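Side-chain contacts in agmatinase (Deinococcus radiodurans, PDB 1WOH), which probably hydrolyses agmatine to putrescine and urea at a site for two manganese ions, as a member of the arginase family: residues P93-A96 / H97-T101; K156-N159 / S160-F163; D187-A190 / V191-R195. One frame throughout, in Å; residues are numbered along the deposited sequence.

Interaction 1: residues P93-A96 / H97-T101; sequences PQLA and HDRIT
His97 lies with one face of its imidazole ring against the carbonyl oxygen of Pro93, which sits 3.0 Å above the ring plane and is offset toward the rim. The same oxygen accepts from His97 N at 2.8 Å, so the ring packs on an oxygen already bonded by its own backbone N-H. With CG beside its own backbone N (chi1 -66°), the ring is laid back along the first turn, and its CE1 edge points at the face of the Trp157 indole, a T-shaped (edge-to-face) pair, while Arg129 and Pro126 also touch it. With an alanine in its place the backbone bond could stay, but Pro93 O would probably lose its cover and the Trp157 ring its edge-on partner. This packed side continues through Ala96, whose small methyl fits against Phe38, to Ile100, whose CG1 comes within 3.1 Å of Ala96 O and which rests on Pro126 and Leu127. A thinner contact lies at the subunit interface, where Leu95 CD2 covers one face of the Arg99 guanidinium, 3.8 Å from NH2, as the two side chains cross obliquely. Arginine suits this place: its flat guanidinium meets the Leu95 methyl, and its extended chain carries the charge to Asp154 of a second subunit, with NH1 bonded to Ile87 O. On the solvent side are Gln94 and Asp98, whose carboxylate forms a salt bridge with Arg129. Proline suits the opening position, since the first turn needs no N-H from it. The whole is the N-terminal part of an amphipathic alpha-helix, 93-108, in the alpha/beta fold of the arginase family.

Interaction 2: residues K156-N159 / S160-F163; sequences KWSN and SSPF
Ser161 CB packs against Lys156 O at 3.5 Å, where the loop after strand 137-142 folds back through a type I beta turn, Ser158 to Ser161, into helix 162-169. Lysine suits this exposed position: its ammonium forms a salt bridge with Asp150, while Lys156 O accepts from Arg165. Trp157 packs its indole on Leu91 of a second subunit. Ser158 does the closing work. Its O accepts from Ser161 N at 3.2 Å, a bond that comes from above the carbonyl plane, 60° out of it, with a C=O...N angle of only 117°. Its hydroxyl, placed between backbone N and carbonyl carbon (chi1 74°), accepts from Ser160 N, also at 3.2 Å, so one short side chain steadies the middle of the turn. Asn159 places its amide between Arg152, which bonds OD1, and Glu274, which takes ND2; Arg152 also bonds Ser160 OG. Asn159 O lies 3.1 Å from Pro162 CD, where proline, having no N-H to spend, begins the helix. His121 and Asp147, manganese-binding residues of this protein although no manganese is bound in this model, lie about 4 Å from the side chains of Asn159 and Pro162 respectively. Ser161 OG hydrogen-bonds Thr149 O, and a water joins the turn's ends, bonded to Ser158 N, to Ser158 OG at 2.6 Å, and donating a hydrogen bond to Ser161 OG at 2.7 Å.

Interaction 3: residues D187-A190 / V191-R195; sequences DPEA and VAAAR
Val191 reaches back to Asp187 twice: its N-H meets Asp187 O at 3.0 Å, and its CG2 methyl lies 3.4 Å from the same oxygen. The branch gets there because CG2 stands beside the backbone N, while CG1 is anti to it (chi1 175°). A beta-branched residue suits this place, since its two methyls fill the buried side, against Leu146, Ile201 and Leu69 of a fourth subunit. Asp187 is the N-cap. Its CG points anti to the backbone N and its carboxylate is almost untwisted, which brings OD1 over the first turn to accept weak bonds from Glu189 N at 3.1 Å and Ala190 N at 3.3 Å; its other oxygen, OD2, is taken by Thr149 OG1. The negative group probably also gains from the positive end of the helix dipole. Pro188 follows in the first turn, where a missing N-H costs nothing. Glu189 starts out away from the next turn, but the bend at chi2 (-71°) folds its carboxylate back, so that OE2 rests 3.7 Å from the Ala193 methyl; OE1 is held by a salt bridge with Arg164. Alanine leaves room here for that folded chain. Ala190 and Ala194 are equally small, and their methyls fit close against Thr149 and Phe148 respectively. The arrangement is that of a helix N-cap by aspartate, in the helix that connects strands 173-181 and 200-203 as a beta-alpha-beta crossover.

Overall arrangement
Along the chain the contacts come in series: interaction 1 on helix 93-108, interaction 2 at the loop leading into helix 162-169, interaction 3 on helix 188-196. All three belong to the alpha/beta fold built on one parallel sheet, and each involves the start of a helix. Interactions 1 and 2 have centres 14 Å apart and touch directly, His97 CE1 lying 3.6 Å from Trp157 CD2. Interactions 2 and 3 are equally spaced by centres but their nearest atoms stay about 6 Å apart; Thr149 bonds to residues of both. Interactions 1 and 3 are 26 Å apart between centres. Interaction 2 sits beside manganese-binding residues, and all three contacts reach neighbouring subunits, so these helix starts help build both the site's surroundings and the hexamer.

Interaction 1: residues P93-A96 / H97-T101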
loop_
_atom_site.group_PDB
_atom_site.type_symbol
_atom_site.label_atom_id
_atom_site.label_comp_id
_atom_site.label_asym_id
_atom_site.label_seq_id
_atom_site.Cartn_x
_atom_site.Cartn_y
_atom_site.Cartn_z
ATOM N N PRO A 93 15.861 26.935 6.802
ATOM C CA PRO A 93 14.857 27.010 7.869
ATOM C C PRO A 93 14.544 28.400 8.426
ATOM O O PRO A 93 13.381 28.722 8.675
ATOM C CB PRO A 93 15.410 26.055 8.932
ATOM C CG PRO A 93 16.889 26.048 8.668
ATOM C CD PRO A 93 16.948 26.010 7.165
ATOM N N GLN A 94 15.566 29.229 8.617
ATOM C CA GLN A 94 15.330 30.563 9.159
ATOM C C GLN A 94 14.476 31.397 8.214
ATOM O O GLN A 94 13.596 32.134 8.662
ATOM C CB GLN A 94 16.661 31.264 9.434
ATOM C CG GLN A 94 16.521 32.543 10.238
ATOM C CD GLN A 94 17.853 33.033 10.771
ATOM O OE1 GLN A 94 18.552 32.308 11.485
ATOM N NE2 GLN A 94 18.212 34.269 10.431
ATOM N N LEU A 95 14.739 31.292 6.913
ATOM C CA LEU A 95 13.957 32.029 5.921
ATOM C C LEU A 95 12.527 31.493 5.940
ATOM O O LEU A 95 11.558 32.254 5.876
ATOM C CB LEU A 95 14.551 31.853 4.517
ATOM C CG LEU A 95 13.720 32.412 3.354
ATOM C CD1 LEU A 95 13.467 33.907 3.557
ATOM C CD2 LEU A 95 14.445 32.164 2.040
ATOM N N ALA A 96 12.401 30.172 6.032
ATOM C CA ALA A 96 11.086 29.551 6.067
ATOM C C ALA A 96 10.318 30.113 7.265
ATOM O O ALA A 96 9.152 30.496 7.143
ATOM C CB ALA A 96 11.223 28.030 6.181
ATOM N N HIS A 97 10.983 30.174 8.419
ATOM C CA HIS A 97 10.367 30.701 9.635
ATOM C C HIS A 97 9.849 32.125 9.434
ATOM O O HIS A 97 8.731 32.455 9.828
ATOM C CB HIS A 97 11.374 30.702 10.791
ATOM C CG HIS A 97 11.807 29.334 11.224
ATOM N ND1 HIS A 97 12.881 29.128 12.063
ATOM C CD2 HIS A 97 11.307 28.105 10.943
ATOM C CE1 HIS A 97 13.026 27.832 12.279
ATOM N NE2 HIS A 97 12.084 27.189 11.612
ATOM N N ASP A 98 10.668 32.977 8.827
ATOM C CA ASP A 98 10.257 34.355 8.618
ATOM C C ASP A 98 9.040 34.439 7.710
ATOM O O ASP A 98 8.143 35.240 7.947
ATOM C CB ASP A 98 11.415 35.181 8.048
ATOM C CG ASP A 98 12.568 35.318 9.034
ATOM O OD1 ASP A 98 12.345 35.121 10.250
ATOM O OD2 ASP A 98 13.696 35.636 8.601
ATOM N N ARG A 99 8.994 33.604 6.681
ATOM C CA ARG A 99 7.855 33.624 5.773
ATOM C C ARG A 99 6.581 33.132 6.450
ATOM O O ARG A 99 5.494 33.653 6.189
ATOM C CB ARG A 99 8.149 32.798 4.527
ATOM C CG ARG A 99 9.147 33.478 3.614
ATOM C CD ARG A 99 9.141 32.871 2.239
ATOM N NE ARG A 99 10.216 33.411 1.412
ATOM C CZ ARG A 99 10.693 32.793 0.340
ATOM N NH1 ARG A 99 10.186 31.622 -0.022
ATOM N NH2 ARG A 99 11.682 33.331 -0.356
ATOM N N ILE A 100 6.719 32.139 7.321
ATOM C CA ILE A 100 5.577 31.589 8.049
ATOM C C ILE A 100 4.993 32.638 9.000
ATOM O O ILE A 100 3.776 32.824 9.069
ATOM C CB ILE A 100 5.996 30.336 8.854
ATOM C CG1 ILE A 100 6.394 29.219 7.882
ATOM C CG2 ILE A 100 4.854 29.875 9.750
ATOM C CD1 ILE A 100 7.119 28.053 8.529
ATOM N N THR A 101 5.866 33.326 9.733
ATOM C CA THR A 101 5.421 34.360 10.660
ATOM C C THR A 101 4.729 35.511 9.934
ATOM O O THR A 101 3.690 36.009 10.383
ATOM C CB THR A 101 6.600 34.940 11.464
ATOM O OG1 THR A 101 7.213 33.896 12.232
ATOM C CG2 THR A 101 6.111 36.047 12.407
#

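Interaction 2: residues K156-N159 / S160-F163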
loop_
_atom_site.group_PDB
_atom_site.type_symbol
_atom_site.label_atom_id
_atom_site.label_comp_id
_atom_site.label_asym_id
_atom_site.label_seq_id
_atom_site.Cartn_x
_atom_site.Cartn_y
_atom_site.Cartn_z
ATOM N N LYS A 156 18.531 23.932 16.874
ATOM C CA LYS A 156 17.592 24.625 17.743
ATOM C C LYS A 156 16.194 24.625 17.127
ATOM O O LYS A 156 15.221 24.961 17.806
ATOM C CB LYS A 156 18.018 26.086 17.923
ATOM C CG LYS A 156 19.322 26.311 18.680
ATOM C CD LYS A 156 19.072 26.496 20.164
ATOM C CE LYS A 156 20.358 26.859 20.906
ATOM N NZ LYS A 156 20.108 27.079 22.359
ATOM N N TRP A 157 16.093 24.242 15.854
ATOM C CA TRP A 157 14.809 24.281 15.156
ATOM C C TRP A 157 14.101 22.959 14.869
ATOM O O TRP A 157 13.267 22.918 13.964
ATOM C CB TRP A 157 14.960 25.002 13.812
ATOM C CG TRP A 157 15.924 26.139 13.803
ATOM C CD1 TRP A 157 17.070 26.234 13.066
ATOM C CD2 TRP A 157 15.827 27.349 14.552
ATOM N NE1 TRP A 157 17.692 27.431 13.309
ATOM C CE2 TRP A 157 16.950 28.138 14.218
ATOM C CE3 TRP A 157 14.901 27.847 15.475
ATOM C CZ2 TRP A 157 17.172 29.395 14.774
ATOM C CZ3 TRP A 157 15.122 29.100 16.028
ATOM C CH2 TRP A 157 16.250 29.860 15.676
ATOM N N SER A 158 14.419 21.891 15.594
ATOM C CA SER A 158 13.758 20.608 15.340
ATOM C C SER A 158 12.317 20.662 15.822
ATOM O O SER A 158 11.907 21.634 16.460
ATOM C CB SER A 158 14.476 19.461 16.057
ATOM O OG SER A 158 14.229 19.492 17.455
ATOM N N ASN A 159 11.649 19.796 15.610
ATOM C CA ASN A 159 10.272 19.770 16.079
ATOM C C ASN A 159 10.187 19.457 17.573
ATOM O O ASN A 159 9.094 19.340 18.130
ATOM C CB ASN A 159 9.428 18.776 15.261
ATOM C CG ASN A 159 9.928 17.342 15.346
ATOM O OD1 ASN A 159 11.096 17.109 15.664
ATOM N ND2 ASN A 159 9.056 16.380 15.077
ATOM N N SER A 160 11.162 19.142 18.121
ATOM C CA SER A 160 11.150 18.875 19.559
ATOM C C SER A 160 11.363 20.172 20.356
ATOM O O SER A 160 11.319 20.159 21.591
ATOM C CB SER A 160 12.257 17.880 19.931
ATOM O OG SER A 160 12.066 16.634 19.290
ATOM N N SER A 161 11.568 21.285 19.652
ATOM C CA SER A 161 11.832 22.577 20.297
ATOM C C SER A 161 10.892 23.761 20.015
ATOM O O SER A 161 11.149 24.863 20.501
ATOM C CB SER A 161 13.242 23.055 19.928
ATOM O OG SER A 161 14.234 22.093 20.225
ATOM N N PRO A 162 9.792 23.562 19.271
ATOM C CA PRO A 162 8.948 24.736 19.012
ATOM C C PRO A 162 8.472 25.606 20.170
ATOM O O PRO A 162 8.498 26.836 20.069
ATOM C CB PRO A 162 7.794 24.159 18.196
ATOM C CG PRO A 162 7.665 22.780 18.728
ATOM C CD PRO A 162 9.112 22.331 18.831
ATOM N N PHE A 163 8.032 24.994 21.264
ATOM C CA PHE A 163 7.547 25.793 22.381
ATOM C C PHE A 163 8.652 26.442 23.194
ATOM O O PHE A 163 8.424 27.440 23.875
ATOM C CB PHE A 163 6.620 24.950 23.258
ATOM C CG PHE A 163 5.380 24.516 22.542
ATOM C CD1 PHE A 163 5.190 23.183 22.190
ATOM C CD2 PHE A 163 4.431 25.455 22.152
ATOM C CE1 PHE A 163 4.065 22.792 21.449
ATOM C CE2 PHE A 163 3.305 25.078 21.414
ATOM C CZ PHE A 163 3.124 23.743 21.063
HETATM O O HOH W 1 15.839 21.463 18.180
#

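Interaction 3: residues D187-A190 / V191-R195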
loop_
_atom_site.group_PDB
_atom_site.type_symbol
_atom_site.label_atom_id
_atom_site.label_comp_id
_atom_site.label_asym_id
_atom_site.label_seq_id
_atom_site.Cartn_x
_atom_site.Cartn_y
_atom_site.Cartn_z
ATOM N N ASP A 187 12.958 14.409 27.772
ATOM C CA ASP A 187 14.140 15.246 27.945
ATOM C C ASP A 187 13.987 15.812 29.362
ATOM O O ASP A 187 13.149 16.681 29.596
ATOM C CB ASP A 187 14.103 16.359 26.888
ATOM C CG ASP A 187 15.221 17.374 27.046
ATOM O OD1 ASP A 187 15.935 17.337 28.069
ATOM O OD2 ASP A 187 15.378 18.220 26.137
ATOM N N PRO A 188 14.783 15.312 30.329
ATOM C CA PRO A 188 14.685 15.796 31.717
ATOM C C PRO A 188 14.848 17.297 31.896
ATOM O O PRO A 188 14.210 17.897 32.772
ATOM C CB PRO A 188 15.770 14.999 32.443
ATOM C CG PRO A 188 16.798 14.786 31.371
ATOM C CD PRO A 188 15.947 14.422 30.170
ATOM N N GLU A 189 15.711 17.899 31.082
ATOM C CA GLU A 189 15.954 19.336 31.145
ATOM C C GLU A 189 14.713 20.075 30.661
ATOM O O GLU A 189 14.328 21.095 31.228
ATOM C CB GLU A 189 17.156 19.705 30.262
ATOM C CG GLU A 189 17.683 21.145 30.410
ATOM C CD GLU A 189 16.758 22.207 29.837
ATOM O OE1 GLU A 189 16.100 21.948 28.803
ATOM O OE2 GLU A 189 16.704 23.317 30.410
ATOM N N ALA A 190 14.089 19.552 29.609
ATOM C CA ALA A 190 12.894 20.173 29.051
ATOM C C ALA A 190 11.732 20.093 30.037
ATOM O O ALA A 190 11.022 21.074 30.246
ATOM C CB ALA A 190 12.515 19.498 27.735
ATOM N N VAL A 191 11.532 18.924 30.635
ATOM C CA VAL A 191 10.444 18.751 31.600
ATOM C C VAL A 191 10.646 19.652 32.819
ATOM O O VAL A 191 9.717 20.325 33.267
ATOM C CB VAL A 191 10.336 17.281 32.068
ATOM C CG1 VAL A 191 9.288 17.152 33.167
ATOM C CG2 VAL A 191 9.965 16.390 30.888
ATOM N N ALA A 192 11.868 19.670 33.344
ATOM C CA ALA A 192 12.181 20.490 34.509
ATOM C C ALA A 192 12.065 21.984 34.195
ATOM O O ALA A 192 11.599 22.763 35.029
ATOM C CB ALA A 192 13.583 20.163 35.017
ATOM N N ALA A 193 12.493 22.389 33.002
ATOM C CA ALA A 193 12.408 23.792 32.621
ATOM C C ALA A 193 10.943 24.195 32.492
ATOM O O ALA A 193 10.545 25.277 32.929
ATOM C CB ALA A 193 13.140 24.038 31.301
ATOM N N ALA A 194 10.139 23.327 31.886
ATOM C CA ALA A 194 8.721 23.630 31.726
ATOM C C ALA A 194 8.057 23.756 33.100
ATOM O O ALA A 194 7.276 24.677 33.328
ATOM C CB ALA A 194 8.032 22.540 30.906
ATOM N N ARG A 195 8.366 22.836 34.010
ATOM C CA ARG A 195 7.774 22.887 35.346
ATOM C C ARG A 195 8.240 24.132 36.104
ATOM O O ARG A 195 7.450 24.782 36.790
ATOM C CB ARG A 195 8.135 21.637 36.156
ATOM C CG ARG A 195 7.490 20.348 35.656
ATOM C CD ARG A 195 7.730 19.216 36.639
ATOM N NE ARG A 195 7.238 17.931 36.155
ATOM C CZ ARG A 195 5.956 17.645 35.948
ATOM N NH1 ARG A 195 5.017 18.556 36.180
ATOM N NH2 ARG A 195 5.613 16.438 35.519
#